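PDB 6HBS: aminopentol aminotransferase from Sphingopyxis macrogoltabida, which catalyses the pyridoxal phosphate-dependent deamination of aminopentol (hydrolysed fumonisin B1) to its 2-keto form, with pyruvate as the preferred amino acceptor. Local coordinates for residues 72-77 against 298-303; 84-89 against 291-296. All blocks are in the same frame, centred on the assembly; numbering follows the deposited sequence.

Helix 292-307 is the element both contacts share: contact 2 takes its first turn and contact 1 its middle, with the two centres about 14 Å apart. In each case the partner belongs to one continuous run of chain, helix 72-82 and the loop that follows it. Contact 1 is partly buried; its helices run roughly antiparallel, with a charged network on the outer side and aliphatic packing beneath. Contact 2 is buried and lies beside the second subunit, and there the bonds go to backbone N-H groups and a hydroxyl instead of to an arginine. The two meet where Ala77 O packs on Ala296 CB, at 3.9 Å.

Contact 1: 72-77 against 298-303; sequences SEIEAA and AIETLR
Arg303 lies across from Glu73, and its NH2 reaches Glu73 OE1 at 3.3 Å in a salt bridge whose hydrogen bond is weak and bent (129°), the carboxylate and guanidinium planes being 55° apart. The firmer hold is within helix 292-307: Arg303 takes Glu300 side-on, NE to OE1 at 3.2 Å and NH2 to OE2 at 2.7 Å, both oxygens being met from above the carboxylate plane. Glu300 bends about its CB-CG bond (chi2 64°), bringing its carboxylate round to the arginine while its methylenes face helix 72-82; CB rests on Ala77 CB at 3.6 Å and CG comes up against Glu73 O. Deeper in, Ile74 CD1 touches Thr301 OG1 at 3.5 Å, a hydroxyl already bonded to Ala297 O. Gln71 holds the other oxygen of Glu73. An alanine in place of Glu300 would probably open a gap beside Glu73 O and Ile74 and leave Arg303 to Glu307 and the weak bond to Glu73. The segment axes, roughly antiparallel, approach to 8.8 Å. Glu73, Glu300 and Arg303 thus form an interhelical salt-bridge network, in which the shared arginine probably offsets repulsion between the two carboxylates.

Contact 2: 84-89 against 291-296; sequences LGDTMT and SAVPMA
The start of helix 292-307 is met here by the loop that leaves helix 72-82, and Asp86 of that loop supplies acceptors to two successive N-H groups of the first turn. Its backbone O takes Ala292 N at 2.9 Å, and its side-chain OD1 takes Val293 N, also at 2.9 Å. Both bonds are fairly straight at hydrogen (166° and 163°), yet each donor sits well above the plane of the group it meets, the carbonyl in one case and the carboxylate in the other. With CG anti to the backbone N (chi1 -173°), the carboxylate of Asp86 extends over the helix start; OD1 also lies 3.5 Å from Pro294 CD. Val293 comes across the aspartate at about a right angle, its CG2 3.5 Å from Asp86 CB. The methyl of Ala292 packs on Gly85 O, which also accepts a bond from Gln81 NE2.

Just ahead of the helix, Ser291 OG and Thr87 OG1 lie 2.7 Å apart. Phe288 O is also within bonding reach of Ser291 OG, and Gly263 O of the second subunit within that of Thr87 OG1. With one proton on each hydroxyl, not all three bonds can form at once, but the pair sits where the helix start meets the dimer partner. Thr89, farther along the loop, bonds Asp57 and Ala61 of the second subunit. The side chain of Thr87 is about 9 Å from a bound pyridoxal phosphate.

N-H groups in a first helical turn have no preceding turn to bond to; Asp86, reaching in from a distant part of the chain, satisfies two of them. Its negative charge at the positive end of the helix dipole is probably favourable, and would be expected to favour the ionised carboxylate.

Contact 1: 72-77 against 298-303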
loop_
_atom_site.group_PDB
_atom_site.type_symbol
_atom_site.label_atom_id
_atom_site.label_comp_id
_atom_site.label_asym_id
_atom_site.label_seq_id
_atom_site.Cartn_x
_atom_site.Cartn_y
_atom_site.Cartn_z
ATOM N N SER A 72 -15.829 7.271 -17.567
ATOM C CA SER A 72 -15.086 7.465 -18.787
ATOM C C SER A 72 -14.121 8.658 -18.685
ATOM O O SER A 72 -13.016 8.595 -19.246
ATOM C CB SER A 72 -16.067 7.605 -19.949
ATOM O OG SER A 72 -16.653 8.886 -19.862
ATOM N N GLU A 73 -14.476 9.717 -17.931
ATOM C CA GLU A 73 -13.610 10.852 -17.761
ATOM C C GLU A 73 -12.363 10.500 -16.909
ATOM O O GLU A 73 -11.239 10.930 -17.194
ATOM C CB GLU A 73 -14.377 12.009 -17.153
ATOM C CG GLU A 73 -15.590 12.458 -17.973
ATOM C CD GLU A 73 -16.498 13.325 -17.114
ATOM O OE1 GLU A 73 -16.371 14.543 -17.190
ATOM O OE2 GLU A 73 -17.267 12.772 -16.305
ATOM N N ILE A 74 -12.537 9.707 -15.864
ATOM C CA ILE A 74 -11.400 9.341 -15.035
ATOM C C ILE A 74 -10.497 8.370 -15.820
ATOM O O ILE A 74 -9.255 8.521 -15.746
ATOM C CB ILE A 74 -11.886 8.791 -13.682
ATOM C CG1 ILE A 74 -12.609 9.905 -12.911
ATOM C CG2 ILE A 74 -10.731 8.172 -12.881
ATOM C CD1 ILE A 74 -13.675 9.412 -11.989
ATOM N N GLU A 75 -11.092 7.438 -16.588
ATOM C CA GLU A 75 -10.320 6.502 -17.354
ATOM C C GLU A 75 -9.556 7.251 -18.449
ATOM O O GLU A 75 -8.403 6.852 -18.706
ATOM C CB GLU A 75 -11.169 5.392 -17.974
ATOM C CG GLU A 75 -11.787 4.471 -16.944
ATOM C CD GLU A 75 -10.822 3.936 -15.885
ATOM O OE1 GLU A 75 -9.657 3.693 -16.236
ATOM O OE2 GLU A 75 -11.234 3.794 -14.713
ATOM N N ALA A 76 -10.153 8.328 -19.006
ATOM C CA ALA A 76 -9.458 9.231 -19.975
ATOM C C ALA A 76 -8.251 9.941 -19.334
ATOM O O ALA A 76 -7.190 10.031 -19.950
ATOM C CB ALA A 76 -10.417 10.231 -20.581
ATOM N N ALA A 77 -8.411 10.442 -18.102
ATOM C CA ALA A 77 -7.329 11.130 -17.419
ATOM C C ALA A 77 -6.204 10.144 -17.111
ATOM O O ALA A 77 -5.027 10.511 -17.259
ATOM C CB ALA A 77 -7.813 11.820 -16.164
ATOM N N ALA A 298 -6.792 10.768 -9.446
ATOM C CA ALA A 298 -7.264 11.478 -8.278
ATOM C C ALA A 298 -7.565 12.927 -8.668
ATOM O O ALA A 298 -8.557 13.496 -8.217
ATOM C CB ALA A 298 -6.240 11.400 -7.156
ATOM N N ILE A 299 -6.697 13.536 -9.493
ATOM C CA ILE A 299 -6.929 14.916 -9.908
ATOM C C ILE A 299 -8.294 14.999 -10.603
ATOM O O ILE A 299 -9.035 15.947 -10.394
ATOM C CB ILE A 299 -5.772 15.444 -10.778
ATOM C CG1 ILE A 299 -4.531 15.695 -9.918
ATOM C CG2 ILE A 299 -6.155 16.682 -11.556
ATOM C CD1 ILE A 299 -3.277 15.984 -10.741
ATOM N N GLU A 300 -8.598 14.051 -11.477
ATOM C CA GLU A 300 -9.834 14.136 -12.240
ATOM C C GLU A 300 -11.060 13.812 -11.360
ATOM O O GLU A 300 -12.094 14.430 -11.492
ATOM C CB GLU A 300 -9.739 13.207 -13.434
ATOM C CG GLU A 300 -10.949 13.230 -14.344
ATOM C CD GLU A 300 -11.217 14.545 -15.050
ATOM O OE1 GLU A 300 -10.441 15.458 -14.908
ATOM O OE2 GLU A 300 -12.242 14.636 -15.712
ATOM N N THR A 301 -10.947 12.797 -10.498
ATOM C CA THR A 301 -11.970 12.487 -9.496
ATOM C C THR A 301 -12.238 13.711 -8.609
ATOM O O THR A 301 -13.392 14.095 -8.439
ATOM C CB THR A 301 -11.557 11.275 -8.660
ATOM O OG1 THR A 301 -11.319 10.160 -9.517
ATOM C CG2 THR A 301 -12.605 10.935 -7.631
ATOM N N LEU A 302 -11.188 14.348 -8.069
ATOM C CA LEU A 302 -11.387 15.523 -7.244
ATOM C C LEU A 302 -12.065 16.654 -8.049
ATOM O O LEU A 302 -12.874 17.393 -7.473
ATOM C CB LEU A 302 -10.074 16.022 -6.647
ATOM C CG LEU A 302 -9.385 15.120 -5.618
ATOM C CD1 LEU A 302 -8.039 15.711 -5.216
ATOM C CD2 LEU A 302 -10.262 14.862 -4.394
ATOM N N ARG A 303 -11.747 16.804 -9.348
ATOM C CA ARG A 303 -12.389 17.849 -10.171
ATOM C C ARG A 303 -13.903 17.572 -10.256
ATOM O O ARG A 303 -14.737 18.461 -10.110
ATOM C CB ARG A 303 -11.748 17.960 -11.569
ATOM C CG ARG A 303 -12.351 19.056 -12.452
ATOM C CD ARG A 303 -12.159 18.889 -13.951
ATOM N NE ARG A 303 -12.708 17.654 -14.524
ATOM C CZ ARG A 303 -13.985 17.435 -14.784
ATOM N NH1 ARG A 303 -14.891 18.348 -14.482
ATOM N NH2 ARG A 303 -14.362 16.298 -15.330
#

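Contact 2: 84-89 against 291-296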
loop_
_atom_site.group_PDB
_atom_site.type_symbol
_atom_site.label_atom_id
_atom_site.label_comp_id
_atom_site.label_asym_id
_atom_site.label_seq_id
_atom_site.Cartn_x
_atom_site.Cartn_y
_atom_site.Cartn_z
ATOM N N LEU A 84 2.502 9.107 -20.501
ATOM C CA LEU A 84 3.615 9.884 -20.044
ATOM C C LEU A 84 4.517 9.013 -19.163
ATOM O O LEU A 84 5.637 8.719 -19.568
ATOM C CB LEU A 84 3.142 11.142 -19.320
ATOM C CG LEU A 84 2.338 12.087 -20.199
ATOM C CD1 LEU A 84 1.717 13.210 -19.369
ATOM C CD2 LEU A 84 3.223 12.653 -21.304
ATOM N N GLY A 85 3.997 8.582 -18.002
ATOM C CA GLY A 85 4.744 7.770 -17.059
ATOM C C GLY A 85 3.951 7.545 -15.781
ATOM O O GLY A 85 3.034 8.295 -15.473
ATOM N N ASP A 86 4.280 6.458 -15.090
ATOM C CA ASP A 86 3.579 6.041 -13.892
ATOM C C ASP A 86 4.586 5.971 -12.739
ATOM O O ASP A 86 4.725 6.921 -12.009
ATOM C CB ASP A 86 2.798 4.748 -14.133
ATOM C CG ASP A 86 1.915 4.372 -12.949
ATOM O OD1 ASP A 86 1.685 5.275 -12.125
ATOM O OD2 ASP A 86 1.454 3.189 -12.877
ATOM N N THR A 87 5.271 4.845 -12.583
ATOM C CA THR A 87 6.192 4.655 -11.475
ATOM C C THR A 87 7.594 4.934 -12.005
ATOM O O THR A 87 8.136 4.124 -12.752
ATOM C CB THR A 87 6.090 3.241 -10.912
ATOM O OG1 THR A 87 4.738 2.994 -10.509
ATOM C CG2 THR A 87 7.051 3.036 -9.765
ATOM N N MET A 88 8.141 6.078 -11.603
ATOM C CA MET A 88 9.374 6.625 -12.185
ATOM C C MET A 88 10.387 6.918 -11.062
ATOM O O MET A 88 10.072 6.808 -9.847
ATOM C CB MET A 88 9.039 7.887 -12.982
ATOM C CG MET A 88 8.006 7.694 -14.059
ATOM S SD MET A 88 7.780 9.240 -14.996
ATOM C CE MET A 88 6.737 10.185 -13.888
ATOM N N THR A 89 11.604 7.316 -11.455
ATOM C CA THR A 89 12.717 7.515 -10.506
ATOM C C THR A 89 12.375 8.632 -9.506
ATOM O O THR A 89 12.899 8.703 -8.387
ATOM C CB THR A 89 14.004 7.746 -11.308
ATOM O OG1 THR A 89 14.302 6.481 -11.897
ATOM C CG2 THR A 89 15.130 8.284 -10.459
ATOM N N SER A 291 3.778 7.125 -7.620
ATOM C CA SER A 291 3.299 6.756 -8.946
ATOM C C SER A 291 2.254 7.770 -9.456
ATOM O O SER A 291 1.308 8.127 -8.746
ATOM C CB SER A 291 2.746 5.362 -8.943
ATOM O OG SER A 291 3.727 4.445 -8.505
ATOM N N ALA A 292 2.426 8.194 -10.725
ATOM C CA ALA A 292 1.678 9.274 -11.324
ATOM C C ALA A 292 0.268 8.865 -11.773
ATOM O O ALA A 292 -0.621 9.703 -11.720
ATOM C CB ALA A 292 2.450 9.825 -12.502
ATOM N N VAL A 293 0.046 7.647 -12.264
ATOM C CA VAL A 293 -1.261 7.324 -12.868
ATOM C C VAL A 293 -2.372 7.432 -11.807
ATOM O O VAL A 293 -3.407 8.038 -12.056
ATOM C CB VAL A 293 -1.256 5.988 -13.625
ATOM C CG1 VAL A 293 -2.662 5.513 -14.039
ATOM C CG2 VAL A 293 -0.378 6.091 -14.881
ATOM N N PRO A 294 -2.222 6.866 -10.595
ATOM C CA PRO A 294 -3.233 7.048 -9.552
ATOM C C PRO A 294 -3.415 8.525 -9.197
ATOM O O PRO A 294 -4.522 8.925 -8.890
ATOM C CB PRO A 294 -2.723 6.189 -8.390
ATOM C CG PRO A 294 -1.886 5.142 -9.087
ATOM C CD PRO A 294 -1.190 5.899 -10.200
ATOM N N MET A 295 -2.345 9.334 -9.295
ATOM C CA MET A 295 -2.448 10.732 -9.014
ATOM C C MET A 295 -3.270 11.461 -10.092
ATOM O O MET A 295 -4.048 12.402 -9.765
ATOM C CB MET A 295 -1.073 11.372 -8.870
ATOM C CG MET A 295 -0.334 10.877 -7.637
ATOM S SD MET A 295 1.157 11.822 -7.403
ATOM C CE MET A 295 1.943 10.778 -6.186
ATOM N N ALA A 296 -3.097 11.069 -11.353
ATOM C CA ALA A 296 -3.876 11.642 -12.463
ATOM C C ALA A 296 -5.367 11.314 -12.292
ATOM O O ALA A 296 -6.260 12.179 -12.503
ATOM C CB ALA A 296 -3.332 11.133 -13.794
#